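PDB 4LSD: fibronectin type III domain-containing protein 5 from Homo sapiens, which acts as a hormone released from muscle and probably mediates benefits of exercise, inducing browning of white fat through UCP1 expression. Local coordinates for residues S2-V7 with V25-V30; V9-L14 with E87-K92; A19-D24 with C59-L64; I32-S37 with R47-V52; I36-K41 with T68-H73. All blocks are in the same frame, centred on the assembly; numbering follows the deposited sequence.

Contact 1 of 5, residues S2-V7 with V25-V30; sequences SPSAPV and VLEDEV
The CA atoms of Ser4 and Leu26 lie 6.7 Å apart and those of Pro3 and Glu27 7.1 Å apart, so two irregular segments run past each other in opposite directions, with no backbone-to-backbone bond between them. The polar link is the carboxylate of Glu27. Ser4 N donates to Glu27 OE2 at 3.0 Å with an N-H...O angle of 162°, meeting the syn lone pair on the side of the other carboxylate oxygen. Ser4 OG adds a weak bond of 3.3 Å to Glu27 OE2. A bend at chi2 (126°) turns the Glu27 chain back to the Ser4 amide. This is the loop between strands 19-24 and 31-40, the BC loop of a fibronectin type III domain, held against the lead-in to the first strand. Beside the polar link, Leu26 splits its two methyls. Leu26 CD2 presses on Ser4 CB at a tight 3.5 Å, while Leu26 CD1 reaches both methyls of Val7, CG1 and CG2, each at 3.8 Å, the two side chains crossing at about a right angle. Pro3 CG touches Val30 CG1 more loosely, at 4.3 Å, and Pro6 turns to the body of the domain, resting on Trp23 and Val74.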
# COMPACT_ATOMS: atom_id res chain seq x y z
N SER A 2 -9.09 -10.71 19.77
CA SER A 2 -8.26 -9.83 18.97
C SER A 2 -7.36 -8.86 19.74
O SER A 2 -7.60 -8.56 20.91
CB SER A 2 -9.20 -9.03 18.09
OG SER A 2 -10.10 -8.26 18.88
N PRO A 3 -6.33 -8.31 19.07
CA PRO A 3 -5.37 -7.37 19.66
C PRO A 3 -6.00 -6.00 19.89
O PRO A 3 -7.09 -5.71 19.42
CB PRO A 3 -4.25 -7.27 18.63
CG PRO A 3 -4.67 -8.15 17.48
CD PRO A 3 -6.13 -8.41 17.62
N SER A 4 -5.26 -5.15 20.59
CA SER A 4 -5.70 -3.80 20.88
C SER A 4 -5.25 -2.87 19.76
O SER A 4 -4.21 -3.08 19.14
CB SER A 4 -5.11 -3.32 22.21
OG SER A 4 -5.37 -4.25 23.25
N ALA A 5 -6.05 -1.84 19.52
CA ALA A 5 -5.74 -0.88 18.49
C ALA A 5 -4.32 -0.38 18.71
O ALA A 5 -3.77 -0.52 19.79
CB ALA A 5 -6.70 0.29 18.56
N PRO A 6 -3.70 0.17 17.66
CA PRO A 6 -2.34 0.70 17.75
C PRO A 6 -2.39 1.98 18.56
O PRO A 6 -3.40 2.68 18.56
CB PRO A 6 -1.97 0.97 16.29
CG PRO A 6 -2.73 -0.06 15.55
CD PRO A 6 -4.07 -0.09 16.25
N VAL A 7 -1.30 2.30 19.25
CA VAL A 7 -1.23 3.53 20.06
C VAL A 7 -0.04 4.35 19.61
O VAL A 7 0.83 3.86 18.89
CB VAL A 7 -1.03 3.23 21.57
CG1 VAL A 7 -2.22 2.50 22.14
CG2 VAL A 7 0.23 2.39 21.76
N VAL A 25 2.21 -1.03 19.67
CA VAL A 25 1.11 -1.91 19.98
C VAL A 25 1.35 -2.30 21.43
O VAL A 25 2.45 -2.11 21.94
CB VAL A 25 1.12 -3.17 19.09
CG1 VAL A 25 0.90 -2.77 17.65
CG2 VAL A 25 2.42 -3.92 19.25
N LEU A 26 0.32 -2.80 22.09
CA LEU A 26 0.44 -3.20 23.49
C LEU A 26 1.00 -4.62 23.59
O LEU A 26 1.81 -4.92 24.46
CB LEU A 26 -0.92 -3.12 24.18
CG LEU A 26 -1.47 -1.77 24.65
CD1 LEU A 26 -0.82 -0.62 23.90
CD2 LEU A 26 -2.97 -1.76 24.43
N GLU A 27 0.58 -5.50 22.67
CA GLU A 27 1.03 -6.89 22.69
C GLU A 27 1.95 -7.26 21.52
O GLU A 27 1.50 -7.86 20.54
CB GLU A 27 -0.20 -7.80 22.67
CG GLU A 27 -1.33 -7.30 23.54
CD GLU A 27 -2.64 -7.17 22.79
OE1 GLU A 27 -3.44 -8.13 22.80
OE2 GLU A 27 -2.86 -6.11 22.16
N ASP A 28 3.23 -6.95 21.63
CA ASP A 28 4.17 -7.27 20.56
C ASP A 28 4.22 -8.77 20.24
O ASP A 28 4.54 -9.16 19.13
CB ASP A 28 5.57 -6.79 20.92
CG ASP A 28 5.61 -5.30 21.24
OD1 ASP A 28 5.63 -4.47 20.29
OD2 ASP A 28 5.61 -4.95 22.44
N GLU A 29 3.89 -9.62 21.21
CA GLU A 29 3.94 -11.06 20.98
C GLU A 29 2.82 -11.62 20.10
O GLU A 29 2.92 -12.73 19.60
CB GLU A 29 3.93 -11.80 22.32
CG GLU A 29 2.58 -11.72 23.07
CD GLU A 29 2.60 -12.39 24.44
OE1 GLU A 29 1.50 -12.66 24.99
OE2 GLU A 29 3.70 -12.65 24.99
N VAL A 30 1.77 -10.83 19.90
CA VAL A 30 0.61 -11.25 19.13
C VAL A 30 0.44 -10.61 17.74
O VAL A 30 -0.19 -11.19 16.84
CB VAL A 30 -0.67 -11.00 19.99
CG1 VAL A 30 -1.92 -11.06 19.15
CG2 VAL A 30 -0.75 -12.05 21.10

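Contact 2 of 5, residues V9-L14 with E87-K92; sequences VTVRHL and EPVLFK
Val9, Val11 and Leu14 face Val89 and Phe91 across two strands that share no hydrogen bond: 9-12 and 89-92 run nearly parallel, 15° apart, with their axes 7.7 Å from one another, too far for backbone pairing. Aliphatic contacts come first. Val9 CG1 meets Val89 CG2 at 3.5 Å. The other branch, Val89 CG1, is pushed against Val11 CG2 at 3.3 Å, tighter than ordinary van der Waals contact, so Val89 fits between the two valines with one methyl for each. Contacts with the ring form the second group. Phe91 CG sits between its backbone N and carbonyl carbon (chi1 63°), which stands the ring in the gap between the strands. Val11 CG1 lies over one of its faces while Val11 CG2 comes to 3.7 Å from Phe91 CD2, and Leu14 CD1 approaches Phe91 CD1 at 3.5 Å. Putting an alanine in place of Phe91 would probably open a gap here and deprive Val11 and Leu14 of the ring they rest on. The third group sets methyls against carbonyl oxygens: Val89 CG2 lies 3.3 Å from Val9 O, and Leu14 CD2 lies 3.3 Å from Lys92 O. The two strands belong to different sheets, for 9-12 bonds through Thr10 and Arg12 to strand 19-24, whereas 89-92 bonds through Val89 and Phe91 to strand 69-78; the contact thus closes one margin of the sandwich.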
# COMPACT_ATOMS: atom_id res chain seq x y z
N VAL A 9 0.36 6.60 17.39
CA VAL A 9 0.55 6.67 15.96
C VAL A 9 1.06 8.08 15.67
O VAL A 9 0.42 9.07 16.01
CB VAL A 9 -0.77 6.41 15.23
CG1 VAL A 9 -0.53 6.30 13.74
CG2 VAL A 9 -1.41 5.13 15.76
N THR A 10 2.24 8.16 15.06
CA THR A 10 2.85 9.46 14.76
C THR A 10 3.24 9.54 13.28
O THR A 10 3.42 8.52 12.62
CB THR A 10 4.13 9.73 15.66
OG1 THR A 10 5.33 9.48 14.92
CG2 THR A 10 4.14 8.80 16.88
N VAL A 11 3.36 10.76 12.78
CA VAL A 11 3.76 10.99 11.40
C VAL A 11 5.11 11.69 11.38
O VAL A 11 5.20 12.82 11.84
CB VAL A 11 2.80 11.90 10.65
CG1 VAL A 11 3.41 12.29 9.31
CG2 VAL A 11 1.47 11.22 10.46
N ARG A 12 6.14 11.04 10.86
CA ARG A 12 7.45 11.67 10.80
C ARG A 12 7.97 11.83 9.38
O ARG A 12 7.36 11.35 8.42
CB ARG A 12 8.46 10.89 11.65
CG ARG A 12 8.19 9.40 11.75
CD ARG A 12 9.19 8.75 12.69
NE ARG A 12 8.59 8.29 13.95
CZ ARG A 12 9.26 8.24 15.10
NH1 ARG A 12 10.52 8.63 15.15
NH2 ARG A 12 8.67 7.77 16.19
N HIS A 13 9.10 12.53 9.25
CA HIS A 13 9.72 12.77 7.96
C HIS A 13 8.65 13.11 6.92
O HIS A 13 8.55 12.49 5.86
CB HIS A 13 10.53 11.53 7.56
CG HIS A 13 11.57 11.16 8.57
ND1 HIS A 13 12.62 11.99 8.90
CD2 HIS A 13 11.71 10.05 9.35
CE1 HIS A 13 13.36 11.43 9.84
NE2 HIS A 13 12.83 10.25 10.13
N LEU A 14 7.85 14.11 7.26
CA LEU A 14 6.76 14.57 6.42
C LEU A 14 7.24 15.51 5.31
O LEU A 14 7.66 16.63 5.56
CB LEU A 14 5.71 15.28 7.29
CG LEU A 14 4.43 15.82 6.64
CD1 LEU A 14 3.63 14.68 6.04
CD2 LEU A 14 3.60 16.56 7.69
N GLU A 87 -6.54 5.81 16.77
CA GLU A 87 -7.14 7.14 16.69
C GLU A 87 -6.64 7.72 15.37
O GLU A 87 -5.49 7.49 14.98
CB GLU A 87 -6.66 8.04 17.83
CG GLU A 87 -7.31 7.78 19.16
CD GLU A 87 -8.83 7.76 19.08
OE1 GLU A 87 -9.39 8.71 18.48
OE2 GLU A 87 -9.45 6.81 19.61
N PRO A 88 -7.49 8.47 14.67
CA PRO A 88 -7.08 9.06 13.40
C PRO A 88 -5.89 9.97 13.57
O PRO A 88 -5.83 10.71 14.55
CB PRO A 88 -8.33 9.83 12.95
CG PRO A 88 -9.19 9.93 14.20
CD PRO A 88 -8.93 8.63 14.88
N VAL A 89 -4.94 9.91 12.65
CA VAL A 89 -3.81 10.81 12.71
C VAL A 89 -4.03 11.75 11.54
O VAL A 89 -4.33 11.30 10.43
CB VAL A 89 -2.46 10.09 12.57
CG1 VAL A 89 -1.37 11.10 12.15
CG2 VAL A 89 -2.07 9.48 13.90
N LEU A 90 -3.94 13.05 11.81
CA LEU A 90 -4.16 14.05 10.78
C LEU A 90 -2.90 14.81 10.48
O LEU A 90 -2.09 15.05 11.37
CB LEU A 90 -5.25 15.03 11.21
CG LEU A 90 -6.62 14.39 11.44
CD1 LEU A 90 -6.71 13.92 12.89
CD2 LEU A 90 -7.72 15.41 11.14
N PHE A 91 -2.72 15.19 9.24
CA PHE A 91 -1.54 15.93 8.89
C PHE A 91 -1.71 16.60 7.56
O PHE A 91 -2.66 16.33 6.83
CB PHE A 91 -0.31 15.00 8.92
CG PHE A 91 -0.35 13.89 7.90
CD1 PHE A 91 0.28 14.02 6.66
CD2 PHE A 91 -1.00 12.68 8.20
CE1 PHE A 91 0.27 12.98 5.73
CE2 PHE A 91 -1.01 11.62 7.28
CZ PHE A 91 -0.37 11.78 6.04
N LYS A 92 -0.81 17.50 7.25
CA LYS A 92 -0.88 18.22 6.01
C LYS A 92 0.50 18.28 5.42
O LYS A 92 1.49 18.51 6.11
CB LYS A 92 -1.43 19.62 6.26
CG LYS A 92 -1.45 20.50 5.02
CD LYS A 92 -2.07 21.84 5.33
CE LYS A 92 -1.91 22.80 4.17
NZ LYS A 92 -2.50 24.13 4.48

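Contact 3 of 5, residues A19-D24 with C59-L64; sequences AVVSWD and CALWDL
Ala19 and Leu61 exchange both of their backbone bonds, Leu61 N to Ala19 O at 2.7 Å with an N-H...O angle of 168°, and Ala19 N to Leu61 O at 3.0 Å. One further hydrogen-bonded pair follows, Val21 N giving to Cys59 O and Cys59 N to Val21 O, both at 2.9 Å. Between them Val20 and Ala60 form the non-hydrogen-bonded pair, their side chains on the face away from Val21 and Leu61. The strands are antiparallel, 151° between their directions. On the face of Ala19, Val21, Cys59 and Leu61 the side chains knit together. Val21 CG2 reaches Leu61 CD1 at 3.5 Å, and Ala19 CB meets Leu64 CD1 at 4.2 Å. Trp23 sends the far end of its indole back along the strand, CZ3 lying 4.1 Å from Cys59 CB, because CG is placed between the backbone N and carbonyl carbon. Farther out, Cys59 lies on Phe34, Ile36 and Ile49 of the opposite sheet, and the Trp23 ring meets that of Phe34. Trp62 O accepts a hydrogen bond from Arg47, whose cation also meets the Trp62 ring, and this ring touches Trp62 of the second subunit. The pairing is that of strands B and E in the three-stranded sheet of a fibronectin type III sandwich, with the B-strand tryptophan in the core, as is usual in this family.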
# COMPACT_ATOMS: atom_id res chain seq x y z
N ALA A 19 5.33 10.75 3.40
CA ALA A 19 5.40 10.78 4.85
C ALA A 19 5.57 9.36 5.34
O ALA A 19 5.36 8.41 4.59
CB ALA A 19 4.12 11.38 5.44
N VAL A 20 5.97 9.22 6.60
CA VAL A 20 6.16 7.92 7.23
C VAL A 20 5.28 7.90 8.47
O VAL A 20 5.23 8.88 9.22
CB VAL A 20 7.63 7.69 7.65
CG1 VAL A 20 7.74 6.35 8.39
CG2 VAL A 20 8.54 7.69 6.43
N VAL A 21 4.57 6.79 8.69
CA VAL A 21 3.67 6.63 9.83
C VAL A 21 4.25 5.60 10.78
O VAL A 21 4.71 4.56 10.33
CB VAL A 21 2.28 6.14 9.37
CG1 VAL A 21 1.35 5.97 10.56
CG2 VAL A 21 1.70 7.10 8.36
N SER A 22 4.22 5.88 12.07
CA SER A 22 4.75 4.95 13.07
C SER A 22 3.72 4.72 14.15
O SER A 22 2.82 5.54 14.34
CB SER A 22 6.02 5.49 13.74
OG SER A 22 6.93 6.00 12.78
N TRP A 23 3.87 3.63 14.88
CA TRP A 23 2.94 3.32 15.94
C TRP A 23 3.54 2.29 16.87
O TRP A 23 4.64 1.80 16.63
CB TRP A 23 1.64 2.75 15.37
CG TRP A 23 1.83 1.45 14.63
CD1 TRP A 23 1.81 0.18 15.14
CD2 TRP A 23 2.11 1.32 13.23
NE1 TRP A 23 2.07 -0.73 14.14
CE2 TRP A 23 2.26 -0.06 12.96
CE3 TRP A 23 2.27 2.24 12.19
CZ2 TRP A 23 2.54 -0.54 11.68
CZ3 TRP A 23 2.55 1.76 10.91
CH2 TRP A 23 2.69 0.38 10.67
N ASP A 24 2.80 1.99 17.92
CA ASP A 24 3.22 0.99 18.89
C ASP A 24 1.99 0.16 19.13
O ASP A 24 0.87 0.58 18.83
CB ASP A 24 3.62 1.60 20.23
CG ASP A 24 4.74 2.57 20.12
OD1 ASP A 24 5.79 2.19 19.56
OD2 ASP A 24 4.56 3.71 20.60
N CYS A 59 5.23 2.59 8.27
CA CYS A 59 4.80 2.40 6.91
C CYS A 59 4.91 3.72 6.18
O CYS A 59 4.36 4.72 6.62
CB CYS A 59 3.37 1.91 6.92
SG CYS A 59 2.61 1.85 5.30
N ALA A 60 5.60 3.72 5.04
CA ALA A 60 5.77 4.92 4.24
C ALA A 60 4.56 5.16 3.32
O ALA A 60 3.96 4.21 2.83
CB ALA A 60 7.01 4.81 3.40
N LEU A 61 4.22 6.42 3.11
CA LEU A 61 3.12 6.79 2.23
C LEU A 61 3.76 7.64 1.15
O LEU A 61 4.37 8.67 1.44
CB LEU A 61 2.07 7.61 2.98
CG LEU A 61 1.56 6.97 4.27
CD1 LEU A 61 0.85 8.04 5.09
CD2 LEU A 61 0.64 5.80 3.97
N TRP A 62 3.62 7.21 -0.09
CA TRP A 62 4.22 7.91 -1.21
C TRP A 62 3.19 8.57 -2.12
O TRP A 62 1.99 8.34 -2.00
CB TRP A 62 5.01 6.90 -2.03
CG TRP A 62 4.11 5.87 -2.67
CD1 TRP A 62 3.70 5.84 -3.98
CD2 TRP A 62 3.46 4.76 -2.02
NE1 TRP A 62 2.84 4.78 -4.18
CE2 TRP A 62 2.67 4.11 -3.00
CE3 TRP A 62 3.46 4.26 -0.71
CZ2 TRP A 62 1.89 2.98 -2.71
CZ3 TRP A 62 2.69 3.14 -0.42
CH2 TRP A 62 1.91 2.51 -1.42
N ASP A 63 3.69 9.39 -3.04
CA ASP A 63 2.85 10.06 -4.01
C ASP A 63 1.69 10.82 -3.38
O ASP A 63 0.57 10.78 -3.88
CB ASP A 63 2.33 9.01 -4.99
CG ASP A 63 1.85 9.61 -6.31
OD1 ASP A 63 2.48 10.57 -6.80
OD2 ASP A 63 0.85 9.10 -6.86
N LEU A 64 1.98 11.51 -2.29
CA LEU A 64 0.95 12.29 -1.62
C LEU A 64 0.84 13.62 -2.34
O LEU A 64 1.76 14.03 -3.05
CB LEU A 64 1.30 12.53 -0.16
CG LEU A 64 1.31 11.30 0.74
CD1 LEU A 64 1.48 11.75 2.18
CD2 LEU A 64 -0.01 10.53 0.58

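Contact 4 of 5, residues I32-S37 with R47-V52; sequences IGFAIS and RFIQEV
Phe34 and Glu51 project together from one hydrogen-bonded pair of an antiparallel hairpin. Phe34 N donates to Glu51 O at 2.9 Å and Glu51 N to Phe34 O at 3.0 Å. Phe34 CG sits between its backbone N and carbonyl carbon (chi1 76°), which brings the centre of one ring face under Glu51 N. From there the Glu51 chain runs extended, CB and CG passing along the rim on that face side. Glu51 CB lies 3.4 Å from Phe34 CE2, Glu51 CG is 3.8 Å from Phe34 CZ, and Glu51 OE1 comes beside Phe34 CE2 at 3.3 Å, with the carboxylate and ring planes 52° apart. OE2 reaches across the dimer interface to a salt bridge with Arg47 NE of the second subunit. Farther along, Ile36 N bonds to Ile49 O at 2.7 Å. At the other end Ile32 and Gly33 form a classic beta bulge facing Ile77. Most of strand 46-52 pairs antiparallel with a strand of the second subunit, making one sheet through the dimer. Arg47 is required for dimerization, and a hydrogen bond to Trp62 O ties it to its own chain. The salt bridge to Arg47 of the second subunit is likely to keep the Glu51 carboxylate ionised.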
# COMPACT_ATOMS: atom_id res chain seq x y z
N ILE A 32 1.22 -9.64 14.13
CA ILE A 32 1.96 -10.14 12.97
C ILE A 32 1.92 -9.21 11.77
O ILE A 32 2.63 -9.43 10.78
CB ILE A 32 1.42 -11.52 12.53
CG1 ILE A 32 0.03 -11.38 11.91
CG2 ILE A 32 1.38 -12.45 13.73
CD1 ILE A 32 -0.59 -12.71 11.49
N GLY A 33 1.11 -8.16 11.84
CA GLY A 33 1.01 -7.25 10.73
C GLY A 33 0.20 -6.00 11.02
O GLY A 33 -0.09 -5.68 12.18
N PHE A 34 -0.17 -5.29 9.97
CA PHE A 34 -0.93 -4.07 10.12
C PHE A 34 -1.70 -3.71 8.86
O PHE A 34 -1.35 -4.15 7.76
CB PHE A 34 0.03 -2.93 10.42
CG PHE A 34 0.80 -2.46 9.21
CD1 PHE A 34 0.24 -1.53 8.33
CD2 PHE A 34 2.07 -2.94 8.95
CE1 PHE A 34 0.94 -1.09 7.22
CE2 PHE A 34 2.79 -2.51 7.83
CZ PHE A 34 2.22 -1.58 6.96
N ALA A 35 -2.74 -2.90 9.01
CA ALA A 35 -3.52 -2.43 7.88
C ALA A 35 -3.66 -0.93 8.07
O ALA A 35 -4.00 -0.47 9.15
CB ALA A 35 -4.88 -3.09 7.84
N ILE A 36 -3.37 -0.17 7.02
CA ILE A 36 -3.48 1.28 7.08
C ILE A 36 -4.47 1.79 6.03
O ILE A 36 -4.58 1.22 4.94
CB ILE A 36 -2.10 1.97 6.87
CG1 ILE A 36 -1.34 2.06 8.19
CG2 ILE A 36 -2.29 3.37 6.31
CD1 ILE A 36 -0.05 2.86 8.10
N SER A 37 -5.20 2.86 6.37
CA SER A 37 -6.16 3.49 5.46
C SER A 37 -5.70 4.91 5.30
O SER A 37 -5.31 5.56 6.26
CB SER A 37 -7.57 3.57 6.05
OG SER A 37 -8.10 2.29 6.33
N ARG A 47 -6.68 4.95 -0.31
CA ARG A 47 -5.55 4.04 -0.42
C ARG A 47 -5.44 3.13 0.81
O ARG A 47 -5.54 3.60 1.95
CB ARG A 47 -4.25 4.82 -0.59
CG ARG A 47 -3.04 3.94 -0.79
CD ARG A 47 -1.97 4.65 -1.61
NE ARG A 47 -1.03 5.38 -0.77
CZ ARG A 47 -0.29 6.41 -1.18
NH1 ARG A 47 -0.38 6.83 -2.44
NH2 ARG A 47 0.56 7.00 -0.34
N PHE A 48 -5.25 1.84 0.57
CA PHE A 48 -5.13 0.86 1.65
C PHE A 48 -3.83 0.06 1.56
O PHE A 48 -3.52 -0.50 0.51
CB PHE A 48 -6.29 -0.13 1.61
CG PHE A 48 -7.64 0.52 1.62
CD1 PHE A 48 -8.28 0.85 0.43
CD2 PHE A 48 -8.26 0.80 2.83
CE1 PHE A 48 -9.53 1.47 0.45
CE2 PHE A 48 -9.51 1.42 2.87
CZ PHE A 48 -10.15 1.75 1.67
N ILE A 49 -3.07 0.00 2.65
CA ILE A 49 -1.83 -0.77 2.67
C ILE A 49 -1.92 -1.78 3.79
O ILE A 49 -2.33 -1.46 4.89
CB ILE A 49 -0.61 0.09 2.94
CG1 ILE A 49 -0.49 1.18 1.87
CG2 ILE A 49 0.64 -0.79 2.92
CD1 ILE A 49 0.59 2.19 2.18
N GLN A 50 -1.54 -3.02 3.50
CA GLN A 50 -1.56 -4.07 4.51
C GLN A 50 -0.26 -4.86 4.36
O GLN A 50 0.23 -5.05 3.26
CB GLN A 50 -2.75 -5.02 4.31
CG GLN A 50 -2.91 -6.06 5.41
CD GLN A 50 -3.82 -7.23 5.03
OE1 GLN A 50 -3.38 -8.20 4.40
NE2 GLN A 50 -5.09 -7.13 5.40
N GLU A 51 0.34 -5.25 5.48
CA GLU A 51 1.56 -6.05 5.46
C GLU A 51 1.38 -7.04 6.57
O GLU A 51 0.95 -6.70 7.66
CB GLU A 51 2.81 -5.20 5.68
CG GLU A 51 3.17 -4.31 4.51
CD GLU A 51 4.54 -3.67 4.65
OE1 GLU A 51 5.09 -3.71 5.77
OE2 GLU A 51 5.06 -3.13 3.65
N VAL A 52 1.71 -8.29 6.29
CA VAL A 52 1.56 -9.34 7.27
C VAL A 52 2.87 -10.13 7.33
O VAL A 52 3.68 -10.07 6.40
CB VAL A 52 0.35 -10.22 6.88
CG1 VAL A 52 0.32 -11.51 7.68
CG2 VAL A 52 -0.93 -9.43 7.14

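Contact 5 of 5, residues I36-K41 with T68-H73; sequences ISQQKK and TEYIVH
Gln39 O accepts a hydrogen bond from Ile71 N at 2.9 Å and takes a CA-H contact from Tyr70 CA at 3.6 Å as well. Ile71 O returns the pairing by accepting from Gln39 N at 3.2 Å. Ser37 and His73 form another hydrogen-bonded pair, and beyond the last pair Lys41 N donates a hydrogen bond to Glu69 O at 2.9 Å. The strands are antiparallel, with 161° between their directions. Among the side chains, the outer part of the Tyr70 ring returns to Lys40 and Gln38. Its CE1 is 3.6 Å from Lys40 CG, the lysine running alongside it, and 3.8 Å from Gln38 NE2, whose amide is turned 78° to the ring plane. Its hydroxyl is bonded to Glu65 N, in the manner of the tyrosine corner known from Greek-key sandwiches such as this domain. A phenylalanine in its place would keep the ring against Lys40 but is likely to leave the backbone nitrogen of Glu65 without its mate, setting the preceding turn looser against the strand. At the end of the ladder Lys41 CD lies 3.1 Å from Glu69 OE1, yet a bend at chi4 (58°) leaves Lys41 NZ 4.8 Å from that oxygen. Cohesion here thus rests on the backbone bonds and on aliphatic stems, while the charges of Lys41 and Glu69 probably attract each other only at a distance.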
# COMPACT_ATOMS: atom_id res chain seq x y z
N ILE A 36 -3.37 -0.17 7.02
CA ILE A 36 -3.48 1.28 7.08
C ILE A 36 -4.47 1.79 6.03
O ILE A 36 -4.58 1.22 4.94
CB ILE A 36 -2.10 1.97 6.87
CG1 ILE A 36 -1.34 2.06 8.19
CG2 ILE A 36 -2.29 3.37 6.31
CD1 ILE A 36 -0.05 2.86 8.10
N SER A 37 -5.20 2.86 6.37
CA SER A 37 -6.16 3.49 5.46
C SER A 37 -5.70 4.91 5.30
O SER A 37 -5.31 5.56 6.26
CB SER A 37 -7.57 3.57 6.05
OG SER A 37 -8.10 2.29 6.33
N GLN A 38 -5.77 5.40 4.07
CA GLN A 38 -5.35 6.75 3.78
C GLN A 38 -6.35 7.42 2.86
O GLN A 38 -6.77 6.85 1.86
CB GLN A 38 -3.98 6.75 3.10
CG GLN A 38 -3.59 8.09 2.50
CD GLN A 38 -2.47 7.96 1.48
OE1 GLN A 38 -1.40 7.42 1.76
NE2 GLN A 38 -2.71 8.47 0.27
N GLN A 39 -6.75 8.64 3.21
CA GLN A 39 -7.66 9.40 2.37
C GLN A 39 -7.45 10.87 2.69
O GLN A 39 -7.07 11.22 3.81
CB GLN A 39 -9.12 8.98 2.59
CG GLN A 39 -9.57 8.98 4.01
CD GLN A 39 -11.02 8.55 4.16
OE1 GLN A 39 -11.36 7.37 4.06
NE2 GLN A 39 -11.89 9.53 4.38
N LYS A 40 -7.67 11.72 1.70
CA LYS A 40 -7.52 13.15 1.92
C LYS A 40 -8.69 13.62 2.77
O LYS A 40 -9.75 12.97 2.80
CB LYS A 40 -7.56 13.90 0.59
CG LYS A 40 -6.46 13.56 -0.38
CD LYS A 40 -6.51 14.51 -1.57
CE LYS A 40 -5.61 14.05 -2.69
NZ LYS A 40 -5.85 14.85 -3.93
N LYS A 41 -8.49 14.76 3.44
CA LYS A 41 -9.53 15.35 4.27
C LYS A 41 -10.72 15.49 3.31
O LYS A 41 -11.85 15.17 3.67
CB LYS A 41 -9.06 16.73 4.78
CG LYS A 41 -10.02 17.40 5.73
CD LYS A 41 -9.62 18.85 5.95
CE LYS A 41 -10.69 19.61 6.71
NZ LYS A 41 -10.98 18.98 8.02
N THR A 68 -1.61 19.50 1.20
CA THR A 68 -2.87 18.78 1.37
C THR A 68 -2.97 18.06 2.71
O THR A 68 -1.99 17.53 3.21
CB THR A 68 -3.01 17.76 0.24
OG1 THR A 68 -2.93 18.44 -1.02
CG2 THR A 68 -4.32 17.00 0.34
N GLU A 69 -4.19 18.02 3.25
CA GLU A 69 -4.47 17.36 4.53
C GLU A 69 -4.94 15.92 4.35
O GLU A 69 -5.77 15.62 3.50
CB GLU A 69 -5.54 18.15 5.28
CG GLU A 69 -5.08 19.54 5.71
CD GLU A 69 -6.18 20.32 6.42
OE1 GLU A 69 -7.16 20.72 5.75
OE2 GLU A 69 -6.05 20.52 7.64
N TYR A 70 -4.40 15.03 5.18
CA TYR A 70 -4.73 13.61 5.11
C TYR A 70 -5.18 13.04 6.44
O TYR A 70 -4.91 13.60 7.50
CB TYR A 70 -3.51 12.81 4.65
CG TYR A 70 -3.19 12.96 3.19
CD1 TYR A 70 -3.73 12.07 2.25
CD2 TYR A 70 -2.35 13.97 2.73
CE1 TYR A 70 -3.43 12.19 0.90
CE2 TYR A 70 -2.05 14.10 1.38
CZ TYR A 70 -2.59 13.20 0.48
OH TYR A 70 -2.29 13.32 -0.86
N ILE A 71 -5.87 11.92 6.37
CA ILE A 71 -6.34 11.24 7.56
C ILE A 71 -5.96 9.79 7.37
O ILE A 71 -6.34 9.15 6.39
CB ILE A 71 -7.85 11.36 7.73
CG1 ILE A 71 -8.25 12.83 7.71
CG2 ILE A 71 -8.26 10.73 9.05
CD1 ILE A 71 -9.72 13.05 7.88
N VAL A 72 -5.19 9.28 8.32
CA VAL A 72 -4.70 7.92 8.28
C VAL A 72 -5.15 7.17 9.52
O VAL A 72 -5.13 7.72 10.61
CB VAL A 72 -3.15 7.93 8.24
CG1 VAL A 72 -2.57 6.64 8.80
CG2 VAL A 72 -2.67 8.16 6.82
N HIS A 73 -5.55 5.92 9.35
CA HIS A 73 -5.95 5.09 10.49
C HIS A 73 -5.11 3.83 10.42
O HIS A 73 -4.90 3.28 9.34
CB HIS A 73 -7.42 4.69 10.44
CG HIS A 73 -8.37 5.82 10.68
ND1 HIS A 73 -8.97 6.05 11.89
CD2 HIS A 73 -8.80 6.80 9.84
CE1 HIS A 73 -9.74 7.13 11.80
NE2 HIS A 73 -9.65 7.60 10.57

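All five contacts belong to one fibronectin type III sandwich. Contact 3 lies within the three-stranded sheet of 9-12, 19-24 and 58-61, while contacts 4 and 5 share strand 31-40 in the four-stranded sheet, pairing it with 46-52 and 69-78. Contact 2 bridges the two sheets, and along the chain contacts 3, 4 and 5 are nested in the loop it closes. Contact 1 sits at the end of the domain, its centre about 22 Å from that of contact 5, and joins contact 3 through a probable bond from Val7 N to Asp24 O. Contacts 3 and 4, with centres about 11 Å apart, both reach the second subunit, so the outer edge formed by strand 46-52 and Trp62 is where the domain dimerises.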